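Local structure of B-agarase (Agarivorans gilvus, 5Z6P) at residues Gly667-Gly672 and Ala712-Tyr717; Ala681-Ala686 and Glu730-Gly735. The protein is a glycoside hydrolase of family 50 with agarase activity, probably cleaving the beta-galactosidic linkages of agar. One frame throughout, in Å; residues are numbered along the deposited sequence.

How the interactions relate
The four segments alternate along the chain: 667-672, 681-686, 712-717, 730-735. Interaction 1 lies where the neighbouring parallel strands 664-668 and 709-714 run out, and interaction 2 joins the loops that follow these same two strands, its centre about 10 Å from that of interaction 1. Helix 689-704 follows 681-686 and leads back to strand 709-714. Two probable hydrogen bonds tie the contacts together, Gly672 O to Ala686 N at 2.8 Å and Tyr714 OH to Ile734 O at 2.8 Å. Adjacent strands are thus paired first at their ends and again through their loops, consistent with the (beta/alpha)8 barrel of clan GH-A enzymes.

Interaction 1 of 2, residues Gly667-Gly672 and Ala712-Tyr717; sequences GEFHFG and AHYFQY
The edge of Tyr714 stands against the face of Phe669 in a T-shaped stack, centroids 5.2 Å apart and planes at 85°, with Tyr714 CD2 above the Phe669 rim. Phe671 CE2 lies in plane at the edge of the Phe669 ring, Phe669 CE2 and Gln716 O at that of Tyr714. With CG between backbone N and carbonyl carbon (chi1 71°), the Phe669 ring swings back to Ala712 and Tyr714. One face of Tyr714 is occupied by Phe669 O, 3.4 Å from Tyr714 CD2; the same oxygen accepts the nearly straight bond from Phe715 N (3.0 Å, 161°). Phe715 O sits in plane at the edge of the His670 imidazole, where ND1 donates a weak bond of 3.1 Å. Glu668 runs alongside Phe715, its CD 3.6 Å from Phe715 CD2, while its carboxylate is held by Tyr645 and Arg619. A water bridges Gly667 O and His713 ND1. The Tyr714 hydroxyl accepts a weak bond from Phe671 N and is also hydrogen-bonded to Arg692 and Ile734. Apart from partly exposed Phe715, the contact is buried at the C-terminal ends of parallel strands 664-668 and 709-714, where (beta/alpha)8 barrels carry the active site; helix 689-704 packs on Phe669 and Phe671, and strand 299-305 flanks His713 and Tyr714.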
ATOM      1  N   GLY A 667       5.151   1.549   8.369  1.00 13.47           N
ATOM      2  CA  GLY A 667       3.905   0.892   8.725  1.00 14.37           C
ATOM      3  C   GLY A 667       3.496  -0.244   7.798  1.00 15.07           C
ATOM      4  O   GLY A 667       2.810  -1.160   8.215  1.00 12.91           O
ATOM      5  N   GLU A 668       3.924  -0.160   6.542  1.00 12.13           N
ATOM      6  CA  GLU A 668       3.541  -1.084   5.490  1.00 14.23           C
ATOM      7  C   GLU A 668       4.579  -1.128   4.377  1.00 14.53           C
ATOM      8  O   GLU A 668       5.119  -0.104   3.983  1.00 11.44           O
ATOM      9  CB  GLU A 668       2.201  -0.688   4.870  1.00 12.27           C
ATOM     10  CG  GLU A 668       1.004  -0.745   5.800  1.00 14.76           C
ATOM     11  CD  GLU A 668      -0.244  -0.153   5.178  1.00 14.56           C
ATOM     12  OE1 GLU A 668      -0.346  -0.157   3.946  1.00 17.11           O
ATOM     13  OE2 GLU A 668      -1.098   0.329   5.932  1.00 16.41           O
ATOM     14  N   PHE A 669       4.814  -2.334   3.863  1.00 14.03           N
ATOM     15  CA  PHE A 669       5.537  -2.563   2.613  1.00 12.02           C
ATOM     16  C   PHE A 669       5.258  -3.998   2.194  1.00 13.27           C
ATOM     17  O   PHE A 669       4.878  -4.817   3.024  1.00 13.31           O
ATOM     18  CB  PHE A 669       7.051  -2.330   2.756  1.00 13.47           C
ATOM     19  CG  PHE A 669       7.767  -3.379   3.556  1.00 12.99           C
ATOM     20  CD1 PHE A 669       7.721  -3.376   4.935  1.00 13.37           C
ATOM     21  CD2 PHE A 669       8.534  -4.345   2.924  1.00 15.49           C
ATOM     22  CE1 PHE A 669       8.393  -4.338   5.676  1.00 13.70           C
ATOM     23  CE2 PHE A 669       9.211  -5.313   3.642  1.00 13.57           C
ATOM     24  CZ  PHE A 669       9.144  -5.319   5.022  1.00 16.04           C
ATOM     25  N   HIS A 670       5.454  -4.313   0.924  1.00 13.61           N
ATOM     26  CA  HIS A 670       5.377  -5.718   0.546  1.00 15.57           C
ATOM     27  C   HIS A 670       6.019  -6.051  -0.774  1.00 13.91           C
ATOM     28  O   HIS A 670       6.458  -5.178  -1.520  1.00 15.00           O
ATOM     29  CB  HIS A 670       3.906  -6.208   0.550  1.00 13.34           C
ATOM     30  CG  HIS A 670       3.019  -5.580  -0.485  1.00 14.03           C
ATOM     31  ND1 HIS A 670       1.707  -5.243  -0.227  1.00 13.03           N
ATOM     32  CD2 HIS A 670       3.235  -5.275  -1.784  1.00 13.74           C
ATOM     33  CE1 HIS A 670       1.163  -4.737  -1.319  1.00 14.11           C
ATOM     34  NE2 HIS A 670       2.065  -4.757  -2.280  1.00 14.50           N
ATOM     35  N   PHE A 671       6.043  -7.350  -1.044  1.00 14.23           N
ATOM     36  CA  PHE A 671       6.502  -7.887  -2.309  1.00 14.82           C
ATOM     37  C   PHE A 671       5.616  -9.069  -2.741  1.00 14.91           C
ATOM     38  O   PHE A 671       5.374  -9.982  -1.961  1.00 15.28           O
ATOM     39  CB  PHE A 671       7.972  -8.311  -2.182  1.00 14.82           C
ATOM     40  CG  PHE A 671       8.879  -7.177  -1.840  1.00 15.17           C
ATOM     41  CD1 PHE A 671       9.245  -6.260  -2.801  1.00 14.06           C
ATOM     42  CD2 PHE A 671       9.335  -6.998  -0.543  1.00 15.57           C
ATOM     43  CE1 PHE A 671      10.066  -5.208  -2.476  1.00 14.64           C
ATOM     44  CE2 PHE A 671      10.154  -5.944  -0.227  1.00 14.07           C
ATOM     45  CZ  PHE A 671      10.519  -5.053  -1.189  1.00 11.74           C
ATOM     46  N   GLY A 672       5.112  -9.020  -3.970  1.00 13.60           N
ATOM     47  CA  GLY A 672       4.357 -10.123  -4.523  1.00 16.36           C
ATOM     48  C   GLY A 672       4.852 -10.678  -5.851  1.00 17.22           C
ATOM     49  O   GLY A 672       5.707 -10.090  -6.513  1.00 16.71           O
ATOM     50  N   ALA A 712       9.905  -1.769  11.028  1.00 16.01           N
ATOM     51  CA  ALA A 712       9.209  -1.887   9.752  1.00 16.19           C
ATOM     52  C   ALA A 712       8.183  -3.029   9.802  1.00 17.26           C
ATOM     53  O   ALA A 712       8.490  -4.149  10.211  1.00 14.78           O
ATOM     54  CB  ALA A 712      10.209  -2.099   8.583  1.00 16.17           C
ATOM     55  N   HIS A 713       6.954  -2.716   9.412  1.00 15.54           N
ATOM     56  CA  HIS A 713       5.868  -3.681   9.442  1.00 15.60           C
ATOM     57  C   HIS A 713       5.432  -4.038   8.023  1.00 15.83           C
ATOM     58  O   HIS A 713       5.269  -3.166   7.178  1.00 16.17           O
ATOM     59  CB  HIS A 713       4.682  -3.152  10.239  1.00 13.16           C
ATOM     60  CG  HIS A 713       4.987  -2.882  11.676  1.00 14.53           C
ATOM     61  ND1 HIS A 713       4.243  -2.014  12.446  1.00 16.39           N
ATOM     62  CD2 HIS A 713       5.967  -3.354  12.484  1.00 13.76           C
ATOM     63  CE1 HIS A 713       4.736  -1.979  13.667  1.00 15.89           C
ATOM     64  NE2 HIS A 713       5.781  -2.780  13.720  1.00 18.07           N
ATOM     65  N   TYR A 714       5.234  -5.334   7.796  1.00 15.47           N
ATOM     66  CA  TYR A 714       4.956  -5.882   6.488  1.00 12.14           C
ATOM     67  C   TYR A 714       3.452  -6.111   6.282  1.00 13.47           C
ATOM     68  O   TYR A 714       2.773  -6.715   7.109  1.00 11.91           O
ATOM     69  CB  TYR A 714       5.739  -7.197   6.288  1.00 15.90           C
ATOM     70  CG  TYR A 714       5.516  -7.853   4.940  1.00 12.73           C
ATOM     71  CD1 TYR A 714       4.379  -8.626   4.699  1.00 12.93           C
ATOM     72  CD2 TYR A 714       6.414  -7.691   3.908  1.00 12.76           C
ATOM     73  CE1 TYR A 714       4.159  -9.207   3.482  1.00 10.64           C
ATOM     74  CE2 TYR A 714       6.201  -8.275   2.677  1.00 13.52           C
ATOM     75  CZ  TYR A 714       5.071  -9.042   2.476  1.00 11.66           C
ATOM     76  OH  TYR A 714       4.829  -9.609   1.262  1.00 12.25           O
ATOM     77  N   PHE A 715       2.947  -5.622   5.159  1.00 11.56           N
ATOM     78  CA  PHE A 715       1.525  -5.765   4.840  1.00 14.43           C
ATOM     79  C   PHE A 715       1.416  -6.855   3.772  1.00 12.31           C
ATOM     80  O   PHE A 715       1.672  -6.583   2.613  1.00 12.66           O
ATOM     81  CB  PHE A 715       0.945  -4.427   4.350  1.00 12.24           C
ATOM     82  CG  PHE A 715      -0.568  -4.374   4.313  1.00 13.25           C
ATOM     83  CD1 PHE A 715      -1.277  -5.054   3.341  1.00 14.00           C
ATOM     84  CD2 PHE A 715      -1.273  -3.619   5.229  1.00 13.70           C
ATOM     85  CE1 PHE A 715      -2.669  -4.998   3.289  1.00 14.48           C
ATOM     86  CE2 PHE A 715      -2.667  -3.558   5.180  1.00 13.90           C
ATOM     87  CZ  PHE A 715      -3.358  -4.247   4.199  1.00 13.02           C
ATOM     88  N   GLN A 716       0.997  -8.067   4.125  1.00 10.71           N
ATOM     89  CA  GLN A 716       0.265  -8.408   5.333  1.00 12.29           C
ATOM     90  C   GLN A 716       0.506  -9.894   5.664  1.00 12.74           C
ATOM     91  O   GLN A 716       1.167 -10.594   4.911  1.00 13.41           O
ATOM     92  CB  GLN A 716      -1.239  -8.146   5.135  1.00 11.53           C
ATOM     93  CG  GLN A 716      -1.777  -8.910   3.926  1.00 13.95           C
ATOM     94  CD  GLN A 716      -3.267  -8.714   3.654  1.00 16.06           C
ATOM     95  OE1 GLN A 716      -3.971  -8.084   4.428  1.00 17.02           O
ATOM     96  NE2 GLN A 716      -3.746  -9.275   2.539  1.00 16.67           N
ATOM     97  N   TYR A 717      -0.034 -10.354   6.791  1.00 15.01           N
ATOM     98  CA  TYR A 717       0.105 -11.740   7.253  1.00 15.60           C
ATOM     99  C   TYR A 717      -0.349 -12.741   6.176  1.00 17.23           C
ATOM    100  O   TYR A 717       0.406 -13.612   5.763  1.00 14.32           O
ATOM    101  CB  TYR A 717      -0.715 -11.935   8.517  1.00 14.94           C
ATOM    102  CG  TYR A 717      -0.604 -13.263   9.238  1.00 15.33           C
ATOM    103  CD1 TYR A 717       0.495 -14.096   9.067  1.00 16.45           C
ATOM    104  CD2 TYR A 717      -1.602 -13.664  10.117  1.00 14.41           C
ATOM    105  CE1 TYR A 717       0.601 -15.285   9.743  1.00 13.25           C
ATOM    106  CE2 TYR A 717      -1.515 -14.860  10.797  1.00 15.66           C
ATOM    107  CZ  TYR A 717      -0.398 -15.671  10.608  1.00 17.32           C
ATOM    108  OH  TYR A 717      -0.283 -16.867  11.282  1.00 16.39           O
TER
HETATM  109  O   HOH W   1       1.964  -1.165  11.072  1.00 13.20           O

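Interaction 2 of 2, residues Ala681-Ala686 and Glu730-Gly735; sequences AGLVTA and ENYNIG
Gly682 lies over one face of the Tyr732 ring, its CA 3.8 Å from the ring centroid and 21° off the normal, a CH-pi contact in which Gly682 CA comes closest to Tyr732 CG (3.5 Å). The bare CA is what the ring rests on, and the backbone of Gly682, with its positive phi, adopts a conformation that suits glycine. Tyr732 CG stands anti to its own carbonyl carbon and beside its backbone N (chi1 -48°), which stands the ring up against the 681-686 loop. The opposite face is met by Glu730 CG, above the rim, so the phenol is sandwiched between a glycine and an aliphatic stem; the Glu730 carboxylate turns to Ser720. Leu683 adds its side chain: chi1 of -62° brings its CG to 4.3 Å from Tyr732 CE2. Beyond the tyrosine the chain bends in an inverse gamma turn centred on Asn733, closed by a weak bond from Ile734 N to Tyr732 O (2.9 Å). The Asn733 amide is fixed at both atoms, OD1 by Gln689 and ND2 by Asp719. The two segments themselves meet by packing alone, but the Asn733-His680 backbone bond ties their loops together just outside 681-686. Gln110 bonds Leu683 and Thr685, and Tyr153 bonds Asn731, so both also touch the agarase CBM-like region. One loop runs from strand 664-668 to helix 689-704, the other from strand 709-714 to helix 745-762.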
ATOM      1  N   ALA A 681       0.328  -9.146  -8.781  1.00 16.65           N
ATOM      2  CA  ALA A 681       1.447  -9.338  -7.855  1.00 16.17           C
ATOM      3  C   ALA A 681       1.618  -8.165  -6.875  1.00 19.00           C
ATOM      4  O   ALA A 681       2.540  -8.152  -6.066  1.00 22.01           O
ATOM      5  CB  ALA A 681       2.747  -9.554  -8.617  1.00 14.51           C
ATOM      6  N   GLY A 682       0.740  -7.178  -6.953  1.00 19.63           N
ATOM      7  CA  GLY A 682       0.749  -6.112  -5.970  1.00 18.63           C
ATOM      8  C   GLY A 682       1.518  -4.863  -6.375  1.00 18.41           C
ATOM      9  O   GLY A 682       1.737  -4.603  -7.552  1.00 19.39           O
ATOM     10  N   LEU A 683       1.936  -4.087  -5.384  1.00 18.50           N
ATOM     11  CA  LEU A 683       2.459  -2.742  -5.643  1.00 17.26           C
ATOM     12  C   LEU A 683       3.941  -2.762  -6.040  1.00 16.45           C
ATOM     13  O   LEU A 683       4.398  -1.965  -6.853  1.00 16.13           O
ATOM     14  CB  LEU A 683       2.238  -1.873  -4.414  1.00 14.81           C
ATOM     15  CG  LEU A 683       0.766  -1.681  -4.037  1.00 16.72           C
ATOM     16  CD1 LEU A 683       0.622  -0.849  -2.761  1.00 14.73           C
ATOM     17  CD2 LEU A 683       0.017  -1.032  -5.180  1.00 18.53           C
ATOM     18  N   VAL A 684       4.677  -3.679  -5.433  1.00 13.63           N
ATOM     19  CA  VAL A 684       6.077  -3.907  -5.750  1.00 14.74           C
ATOM     20  C   VAL A 684       6.239  -5.404  -6.028  1.00 14.34           C
ATOM     21  O   VAL A 684       5.781  -6.231  -5.248  1.00 14.94           O
ATOM     22  CB  VAL A 684       6.994  -3.469  -4.613  1.00 13.91           C
ATOM     23  CG1 VAL A 684       8.451  -3.564  -5.037  1.00 12.49           C
ATOM     24  CG2 VAL A 684       6.633  -2.046  -4.145  1.00 13.82           C
ATOM     25  N   THR A 685       6.880  -5.753  -7.135  1.00 14.43           N
ATOM     26  CA  THR A 685       6.782  -7.118  -7.634  1.00 15.54           C
ATOM     27  C   THR A 685       8.111  -7.853  -7.833  1.00 16.61           C
ATOM     28  O   THR A 685       9.151  -7.251  -8.086  1.00 17.57           O
ATOM     29  CB  THR A 685       6.001  -7.150  -8.968  1.00 14.84           C
ATOM     30  OG1 THR A 685       6.757  -6.505  -9.996  1.00 20.33           O
ATOM     31  CG2 THR A 685       4.683  -6.447  -8.826  1.00 16.85           C
ATOM     32  N   ALA A 686       8.038  -9.176  -7.698  1.00 14.50           N
ATOM     33  CA  ALA A 686       9.162 -10.087  -7.875  1.00 14.69           C
ATOM     34  C   ALA A 686       8.802 -11.104  -8.964  1.00 17.20           C
ATOM     35  O   ALA A 686       7.636 -11.221  -9.316  1.00 14.07           O
ATOM     36  CB  ALA A 686       9.482 -10.787  -6.575  1.00 15.56           C
ATOM     37  N   GLU A 730      -8.935  -5.857  -3.465  1.00 20.20           N
ATOM     38  CA  GLU A 730      -7.504  -6.129  -3.286  1.00 20.54           C
ATOM     39  C   GLU A 730      -7.175  -7.626  -3.460  1.00 19.44           C
ATOM     40  O   GLU A 730      -7.702  -8.469  -2.744  1.00 16.85           O
ATOM     41  CB  GLU A 730      -7.061  -5.641  -1.914  1.00 25.70           C
ATOM     42  CG  GLU A 730      -5.640  -6.009  -1.515  1.00 18.82           C
ATOM     43  CD  GLU A 730      -5.556  -6.335  -0.036  1.00 24.57           C
ATOM     44  OE1 GLU A 730      -5.558  -5.403   0.802  1.00 28.46           O
ATOM     45  OE2 GLU A 730      -5.534  -7.535   0.291  1.00 24.93           O
ATOM     46  N   ASN A 731      -6.311  -7.943  -4.415  1.00 16.20           N
ATOM     47  CA  ASN A 731      -6.160  -9.331  -4.868  1.00 16.11           C
ATOM     48  C   ASN A 731      -4.720  -9.736  -5.145  1.00 17.39           C
ATOM     49  O   ASN A 731      -4.431 -10.407  -6.139  1.00 17.35           O
ATOM     50  CB  ASN A 731      -7.015  -9.555  -6.130  1.00 16.36           C
ATOM     51  CG  ASN A 731      -6.643  -8.621  -7.263  1.00 17.46           C
ATOM     52  OD1 ASN A 731      -5.965  -7.618  -7.054  1.00 20.76           O
ATOM     53  ND2 ASN A 731      -7.075  -8.949  -8.471  1.00 16.84           N
ATOM     54  N   TYR A 732      -3.826  -9.343  -4.240  1.00 16.66           N
ATOM     55  CA  TYR A 732      -2.395  -9.446  -4.452  1.00 14.48           C
ATOM     56  C   TYR A 732      -1.800 -10.656  -3.774  1.00 14.48           C
ATOM     57  O   TYR A 732      -2.188 -11.008  -2.669  1.00 13.86           O
ATOM     58  CB  TYR A 732      -1.663  -8.206  -3.904  1.00 16.37           C
ATOM     59  CG  TYR A 732      -2.221  -6.859  -4.279  1.00 14.35           C
ATOM     60  CD1 TYR A 732      -2.937  -6.680  -5.454  1.00 15.85           C
ATOM     61  CD2 TYR A 732      -2.012  -5.756  -3.462  1.00 14.91           C
ATOM     62  CE1 TYR A 732      -3.435  -5.445  -5.798  1.00 15.92           C
ATOM     63  CE2 TYR A 732      -2.502  -4.505  -3.798  1.00 16.24           C
ATOM     64  CZ  TYR A 732      -3.211  -4.360  -4.975  1.00 14.08           C
ATOM     65  OH  TYR A 732      -3.715  -3.147  -5.341  1.00 19.16           O
ATOM     66  N   ASN A 733      -0.803 -11.251  -4.416  1.00 14.75           N
ATOM     67  CA  ASN A 733       0.020 -12.248  -3.750  1.00 16.90           C
ATOM     68  C   ASN A 733       1.003 -11.582  -2.794  1.00 13.64           C
ATOM     69  O   ASN A 733       2.164 -11.472  -3.110  1.00 14.29           O
ATOM     70  CB  ASN A 733       0.769 -13.115  -4.792  1.00 16.94           C
ATOM     71  CG  ASN A 733       1.842 -13.994  -4.174  1.00 15.74           C
ATOM     72  OD1 ASN A 733       2.943 -14.100  -4.704  1.00 16.32           O
ATOM     73  ND2 ASN A 733       1.535 -14.598  -3.036  1.00 16.21           N
ATOM     74  N   ILE A 734       0.538 -11.155  -1.621  1.00 14.42           N
ATOM     75  CA  ILE A 734       1.413 -10.432  -0.689  1.00 15.43           C
ATOM     76  C   ILE A 734       1.551 -11.056   0.692  1.00 12.34           C
ATOM     77  O   ILE A 734       2.225 -10.521   1.551  1.00 14.35           O
ATOM     78  CB  ILE A 734       0.935  -8.979  -0.501  1.00 15.00           C
ATOM     79  CG1 ILE A 734      -0.534  -8.949  -0.040  1.00 13.86           C
ATOM     80  CG2 ILE A 734       1.156  -8.206  -1.776  1.00 13.93           C
ATOM     81  CD1 ILE A 734      -0.969  -7.626   0.549  1.00 15.69           C
ATOM     82  N   GLY A 735       0.929 -12.203   0.907  1.00 13.99           N
ATOM     83  CA  GLY A 735       0.962 -12.792   2.218  1.00 12.66           C
ATOM     84  C   GLY A 735       2.266 -13.470   2.602  1.00 16.68           C
ATOM     85  O   GLY A 735       3.052 -13.890   1.752  1.00 17.61           O
TER